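Local coordinates for acyl-coenzyme A oxidase acox-1.1 (Caenorhabditis elegans, PDB 5K3H), which catalyses the FAD-dependent desaturation of acyl-CoA substrates to (2E)-enoyl-CoA with release of hydrogen peroxide, the first step of peroxisomal beta-oxidation, at residues M30-Y35 with M39-R44; L98-N103 with D622-S627. All blocks are in the same frame, centred on the assembly; numbering follows the deposited sequence.

Interaction 1: M30-Y35 with M39-R44; sequences MAAQIY and MRARRR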
loop_
_atom_site.group_PDB
_atom_site.type_symbol
_atom_site.label_atom_id
_atom_site.label_comp_id
_atom_site.label_asym_id
_atom_site.label_seq_id
_atom_site.Cartn_x
_atom_site.Cartn_y
_atom_site.Cartn_z
ATOM N N MET B 30 -2.200 10.911 29.530
ATOM C CA MET B 30 -1.749 11.019 28.145
ATOM C C MET B 30 -2.929 11.150 27.199
ATOM O O MET B 30 -2.843 11.879 26.207
ATOM C CB MET B 30 -0.900 9.800 27.755
ATOM C CG MET B 30 -0.235 9.915 26.380
ATOM S SD MET B 30 0.944 11.285 26.299
ATOM C CE MET B 30 2.434 10.507 26.959
ATOM N N ALA B 31 -4.024 10.418 27.462
ATOM C CA ALA B 31 -5.241 10.582 26.662
ATOM C C ALA B 31 -5.739 12.029 26.676
ATOM O O ALA B 31 -6.109 12.568 25.628
ATOM C CB ALA B 31 -6.331 9.632 27.154
ATOM N N ALA B 32 -5.732 12.683 27.845
ATOM C CA ALA B 32 -6.140 14.090 27.928
ATOM C C ALA B 32 -5.213 14.989 27.111
ATOM O O ALA B 32 -5.661 15.959 26.474
ATOM C CB ALA B 32 -6.173 14.540 29.384
ATOM N N GLN B 33 -3.913 14.684 27.115
ATOM C CA GLN B 33 -2.983 15.394 26.237
ATOM C C GLN B 33 -3.349 15.217 24.758
ATOM O O GLN B 33 -3.409 16.195 24.004
ATOM C CB GLN B 33 -1.566 14.905 26.523
ATOM C CG GLN B 33 -0.484 15.840 26.106
ATOM C CD GLN B 33 -0.651 17.250 26.618
ATOM O OE1 GLN B 33 -0.653 18.188 25.838
ATOM N NE2 GLN B 33 -0.774 17.409 27.925
ATOM N N ILE B 34 -3.643 13.979 24.337
ATOM C CA ILE B 34 -3.940 13.686 22.931
ATOM C C ILE B 34 -5.214 14.390 22.480
ATOM O O ILE B 34 -5.294 14.894 21.355
ATOM C CB ILE B 34 -4.045 12.160 22.700
ATOM C CG1 ILE B 34 -2.689 11.459 22.837
ATOM C CG2 ILE B 34 -4.682 11.840 21.343
ATOM C CD1 ILE B 34 -2.808 9.967 22.895
ATOM N N TYR B 35 -6.254 14.383 23.306
ATOM C CA TYR B 35 -7.563 14.841 22.843
ATOM C C TYR B 35 -7.895 16.254 23.315
ATOM O O TYR B 35 -9.030 16.710 23.129
ATOM C CB TYR B 35 -8.653 13.845 23.280
ATOM C CG TYR B 35 -8.542 12.506 22.579
ATOM C CD1 TYR B 35 -8.746 12.404 21.201
ATOM C CD2 TYR B 35 -8.191 11.350 23.288
ATOM C CE1 TYR B 35 -8.626 11.187 20.536
ATOM C CE2 TYR B 35 -8.079 10.110 22.628
ATOM C CZ TYR B 35 -8.294 10.051 21.250
ATOM O OH TYR B 35 -8.188 8.860 20.590
ATOM N N MET B 39 -11.469 16.512 30.195
ATOM C CA MET B 39 -12.887 16.248 29.983
ATOM C C MET B 39 -13.120 15.630 28.610
ATOM O O MET B 39 -13.936 14.708 28.470
ATOM C CB MET B 39 -13.712 17.532 30.154
ATOM C CG MET B 39 -15.148 17.305 30.600
ATOM S SD MET B 39 -15.246 16.454 32.211
ATOM C CE MET B 39 -17.016 16.105 32.271
ATOM N N ARG B 40 -12.408 16.108 27.584
ATOM C CA ARG B 40 -12.644 15.569 26.252
ATOM C C ARG B 40 -12.268 14.100 26.221
ATOM O O ARG B 40 -12.949 13.291 25.576
ATOM C CB ARG B 40 -11.860 16.332 25.184
ATOM C CG ARG B 40 -12.089 17.824 25.173
ATOM C CD ARG B 40 -12.147 18.400 23.769
ATOM N NE ARG B 40 -13.509 18.275 23.240
ATOM C CZ ARG B 40 -13.983 17.280 22.493
ATOM N NH1 ARG B 40 -13.207 16.254 22.142
ATOM N NH2 ARG B 40 -15.263 17.312 22.112
ATOM N N ALA B 41 -11.178 13.739 26.909
ATOM C CA ALA B 41 -10.763 12.342 26.969
ATOM C C ALA B 41 -11.760 11.491 27.749
ATOM O O ALA B 41 -12.188 10.432 27.280
ATOM C CB ALA B 41 -9.369 12.240 27.592
ATOM N N ARG B 42 -12.161 11.949 28.935
ATOM C CA ARG B 42 -13.110 11.189 29.747
ATOM C C ARG B 42 -14.441 11.002 29.029
ATOM O O ARG B 42 -15.077 9.947 29.144
ATOM C CB ARG B 42 -13.327 11.866 31.101
ATOM C CG ARG B 42 -14.135 10.986 32.031
ATOM C CD ARG B 42 -14.735 11.724 33.187
ATOM N NE ARG B 42 -13.796 12.665 33.774
ATOM C CZ ARG B 42 -14.155 13.768 34.423
ATOM N NH1 ARG B 42 -15.442 14.069 34.562
ATOM N NH2 ARG B 42 -13.230 14.566 34.936
ATOM N N ARG B 43 -14.898 12.018 28.302
ATOM C CA ARG B 43 -16.175 11.869 27.620
ATOM C C ARG B 43 -16.121 10.733 26.603
ATOM O O ARG B 43 -17.121 10.038 26.385
ATOM C CB ARG B 43 -16.597 13.192 26.971
ATOM C CG ARG B 43 -17.155 14.234 27.967
ATOM C CD ARG B 43 -18.482 13.752 28.534
ATOM N NE ARG B 43 -19.480 13.503 27.496
ATOM C CZ ARG B 43 -20.279 12.436 27.476
ATOM N NH1 ARG B 43 -20.177 11.528 28.430
ATOM N NH2 ARG B 43 -21.175 12.270 26.505
ATOM N N ARG B 44 -14.967 10.538 25.957
ATOM C CA ARG B 44 -14.797 9.385 25.069
ATOM C C ARG B 44 -15.019 8.074 25.814
ATOM O O ARG B 44 -15.689 7.161 25.312
ATOM C CB ARG B 44 -13.406 9.400 24.422
ATOM C CG ARG B 44 -13.176 10.524 23.400
ATOM C CD ARG B 44 -11.815 10.411 22.740
ATOM N NE ARG B 44 -11.711 9.297 21.803
ATOM C CZ ARG B 44 -11.258 8.083 22.127
ATOM N NH1 ARG B 44 -10.883 7.818 23.369
ATOM N NH2 ARG B 44 -11.175 7.126 21.217
#

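Interaction 2: L98-N103 with D622-S627; sequences LYHLNN and DRELRS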
loop_
_atom_site.group_PDB
_atom_site.type_symbol
_atom_site.label_atom_id
_atom_site.label_comp_id
_atom_site.label_asym_id
_atom_site.label_seq_id
_atom_site.Cartn_x
_atom_site.Cartn_y
_atom_site.Cartn_z
ATOM N N LEU B 98 -19.399 13.629 18.529
ATOM C CA LEU B 98 -20.025 12.979 17.380
ATOM C C LEU B 98 -18.984 12.260 16.523
ATOM O O LEU B 98 -19.227 11.158 16.027
ATOM C CB LEU B 98 -20.792 14.022 16.554
ATOM C CG LEU B 98 -21.574 13.618 15.307
ATOM C CD1 LEU B 98 -22.738 12.701 15.660
ATOM C CD2 LEU B 98 -22.098 14.846 14.583
ATOM N N TYR B 99 -17.802 12.853 16.372
ATOM C CA TYR B 99 -16.730 12.192 15.643
ATOM C C TYR B 99 -16.387 10.855 16.298
ATOM O O TYR B 99 -16.293 9.822 15.624
ATOM C CB TYR B 99 -15.520 13.125 15.597
ATOM C CG TYR B 99 -14.375 12.628 14.759
ATOM C CD1 TYR B 99 -14.519 12.479 13.387
ATOM C CD2 TYR B 99 -13.151 12.299 15.335
ATOM C CE1 TYR B 99 -13.490 12.035 12.607
ATOM C CE2 TYR B 99 -12.108 11.850 14.557
ATOM C CZ TYR B 99 -12.283 11.716 13.190
ATOM O OH TYR B 99 -11.257 11.252 12.385
ATOM N N HIS B 100 -16.232 10.851 17.626
ATOM C CA HIS B 100 -15.994 9.606 18.357
ATOM C C HIS B 100 -17.175 8.641 18.235
ATOM O O HIS B 100 -16.995 7.458 17.915
ATOM C CB HIS B 100 -15.692 9.924 19.822
ATOM C CG HIS B 100 -15.522 8.715 20.687
ATOM N ND1 HIS B 100 -14.538 7.773 20.467
ATOM C CD2 HIS B 100 -16.159 8.338 21.824
ATOM C CE1 HIS B 100 -14.610 6.842 21.406
ATOM N NE2 HIS B 100 -15.591 7.157 22.237
ATOM N N LEU B 101 -18.394 9.134 18.468
ATOM C CA LEU B 101 -19.577 8.291 18.355
ATOM C C LEU B 101 -19.641 7.596 16.996
ATOM O O LEU B 101 -19.870 6.382 16.918
ATOM C CB LEU B 101 -20.830 9.147 18.587
ATOM C CG LEU B 101 -22.230 8.563 18.379
ATOM C CD1 LEU B 101 -22.581 7.507 19.423
ATOM C CD2 LEU B 101 -23.256 9.696 18.364
ATOM N N ASN B 102 -19.395 8.339 15.913
ATOM C CA ASN B 102 -19.447 7.726 14.593
ATOM C C ASN B 102 -18.341 6.685 14.411
ATOM O O ASN B 102 -18.574 5.639 13.791
ATOM C CB ASN B 102 -19.399 8.803 13.505
ATOM C CG ASN B 102 -20.778 9.510 13.289
ATOM O OD1 ASN B 102 -21.838 9.043 13.757
ATOM N ND2 ASN B 102 -20.749 10.642 12.592
ATOM N N ASN B 103 -17.135 6.943 14.942
ATOM C CA ASN B 103 -16.039 5.969 14.817
ATOM C C ASN B 103 -16.387 4.643 15.484
ATOM O O ASN B 103 -16.093 3.578 14.934
ATOM C CB ASN B 103 -14.750 6.507 15.445
ATOM C CG ASN B 103 -14.157 7.665 14.698
ATOM O OD1 ASN B 103 -14.316 7.797 13.485
ATOM N ND2 ASN B 103 -13.460 8.530 15.428
ATOM N N ASP B 622 -12.312 -2.190 21.434
ATOM C CA ASP B 622 -12.378 -3.212 20.390
ATOM C C ASP B 622 -13.512 -2.933 19.425
ATOM O O ASP B 622 -13.371 -3.142 18.210
ATOM C CB ASP B 622 -12.552 -4.601 21.011
ATOM C CG ASP B 622 -11.265 -5.172 21.501
ATOM O OD1 ASP B 622 -10.228 -4.599 21.101
ATOM O OD2 ASP B 622 -11.277 -6.159 22.285
ATOM N N ARG B 623 -14.649 -2.449 19.937
ATOM C CA ARG B 623 -15.752 -2.133 19.039
ATOM C C ARG B 623 -15.345 -1.065 18.028
ATOM O O ARG B 623 -15.827 -1.072 16.891
ATOM C CB ARG B 623 -16.985 -1.693 19.841
ATOM C CG ARG B 623 -17.751 -2.861 20.558
ATOM C CD ARG B 623 -19.144 -2.444 21.053
ATOM N NE ARG B 623 -19.098 -1.035 21.450
ATOM C CZ ARG B 623 -18.691 -0.596 22.645
ATOM N NH1 ARG B 623 -18.308 -1.458 23.584
ATOM N NH2 ARG B 623 -18.670 0.708 22.897
ATOM N N GLU B 624 -14.450 -0.151 18.402
ATOM C CA GLU B 624 -13.978 0.836 17.432
ATOM C C GLU B 624 -12.874 0.278 16.543
ATOM O O GLU B 624 -12.889 0.488 15.321
ATOM C CB GLU B 624 -13.483 2.094 18.147
ATOM C CG GLU B 624 -12.952 3.159 17.215
ATOM C CD GLU B 624 -12.462 4.406 17.943
ATOM O OE1 GLU B 624 -12.601 4.496 19.172
ATOM O OE2 GLU B 624 -11.920 5.303 17.279
ATOM N N LEU B 625 -11.891 -0.401 17.150
ATOM C CA LEU B 625 -10.671 -0.786 16.442
ATOM C C LEU B 625 -10.940 -1.847 15.385
ATOM O O LEU B 625 -10.308 -1.840 14.322
ATOM C CB LEU B 625 -9.622 -1.281 17.444
ATOM C CG LEU B 625 -8.204 -1.425 16.905
ATOM C CD1 LEU B 625 -7.780 -0.067 16.420
ATOM C CD2 LEU B 625 -7.237 -1.911 17.970
ATOM N N ARG B 626 -11.802 -2.814 15.695
ATOM C CA ARG B 626 -12.301 -3.797 14.741
ATOM C C ARG B 626 -11.218 -4.746 14.237
ATOM O O ARG B 626 -11.275 -5.223 13.099
ATOM C CB ARG B 626 -12.994 -3.102 13.574
ATOM C CG ARG B 626 -14.395 -2.677 13.942
ATOM C CD ARG B 626 -15.037 -1.739 12.937
ATOM N NE ARG B 626 -16.404 -1.418 13.345
ATOM C CZ ARG B 626 -16.776 -0.322 14.004
ATOM N NH1 ARG B 626 -15.878 0.599 14.327
ATOM N NH2 ARG B 626 -18.056 -0.151 14.331
ATOM N N SER B 627 -10.247 -5.085 15.081
ATOM C CA SER B 627 -9.132 -5.929 14.679
ATOM C C SER B 627 -9.007 -7.077 15.654
ATOM O O SER B 627 -9.002 -6.855 16.867
ATOM C CB SER B 627 -7.816 -5.147 14.643
ATOM O OG SER B 627 -6.694 -6.013 14.503
HETATM O O HOH W 1 -12.213 8.065 17.917
#

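Interaction 1: M30-Y35 with M39-R44
Tyr-35 and Arg-44 both set CG beside the backbone N and anti to the carbonyl carbon (chi1 -68° for Tyr-35), which turns the phenol of helix 27-35 and the arginine of helix 38-52 toward each other between the two helices. A bend at chi3 then lays the Arg-44 guanidinium flat on the Tyr-35 ring, the planes 7° apart and their centres separated by 4.3 Å. The stack is offset: CD of Arg-44 sits over the middle of the Tyr-35 ring, 3.6 Å from its centroid, in a CH-pi contact, while the guanidinium slides out over CZ and OH. Ile-34 CG2 covers the other face. Ala-41 CB packs into the backbone of Ala-31 and Ala-32, 3.7 Å from Ala-32 N, consistent with an axis separation of 7.9 Å in these short segments, which run at 107° to each other. With a leucine in place of Tyr-35, the Arg-44 guanidinium would probably lose its flat aromatic support and the Trp-618 carbonyl its hydroxyl partner. The polar ends are held by two consecutive residues: Tyr-35 OH bonds Trp-618 O and Arg-44 NH1 bonds Glu-619 O, so stacking and hydrogen bonding together tie the helix pair to the loop between helices 590-616 and 622-625.

Interaction 2: L98-N103 with D622-S627
The packing of helix 97-105 against the short helix 622-625 and its following turn joins the N-terminal and C-terminal parts of the acyl-CoA oxidase fold. Arg-626, the first residue beyond the short helix, has positive phi (67°), and from there its side chain runs extended from CG to NE back to the neighbouring helix. Arg-626 NH1 donates to Asn-103 O at 3.0 Å, with an N-H...O angle of 147°, meeting the carbonyl nearly end-on. The same NH1 makes a weak bond to Glu-624 O, while NH2 bonds Glu-104 O and NE pairs with Asp-59, so the guanidinium is gripped at all three nitrogens.

Glu-624 reaches across with its chain fully extended, CG anti to the backbone N (chi1 179°). Its carboxylate lies alongside the Asn-103 side chain, Glu-624 OE2 3.6 Å from Asn-103 CB, and points the same way. Glu-624 OE1 approaches the edge of the His-100 ring, 3.8 Å from His-100 CE1, a packing contact; Glu-624 OE2 also hydrogen-bonds Tyr-308 OH, and His-100 NE2 bonds Thr-48 OG1. One water links the two segments: it accepts from Asn-103 ND2 at 2.8 Å, donates to Glu-624 OE2 at 2.8 Å and lies in the plane of the His-100 ring, 3.5 Å from His-100 ND1 in a weak bond.

How the interactions relate
Interaction 1 comes first along the chain and closes before interaction 2 opens; their centres lie 15 Å apart, on the same side of the chain's centre. Helix 38-52 connects them. Its Arg-44 belongs to interaction 1, yet Arg-44 O packs 3.1 Å from His-100 NE2, and Arg-44 NH2 lies 3.6 Å from Glu-624 OE1, a long and weak charge contact between the two interactions. Farther along this helix, Thr-48 bonds His-100. Interaction 1 is local, between successive helices, whereas interaction 2 spans more than 500 residues. Together they fasten the N-terminal helices to residues 617-627 of the C-terminal region, away from the annotated FAD, ATP and substrate sites.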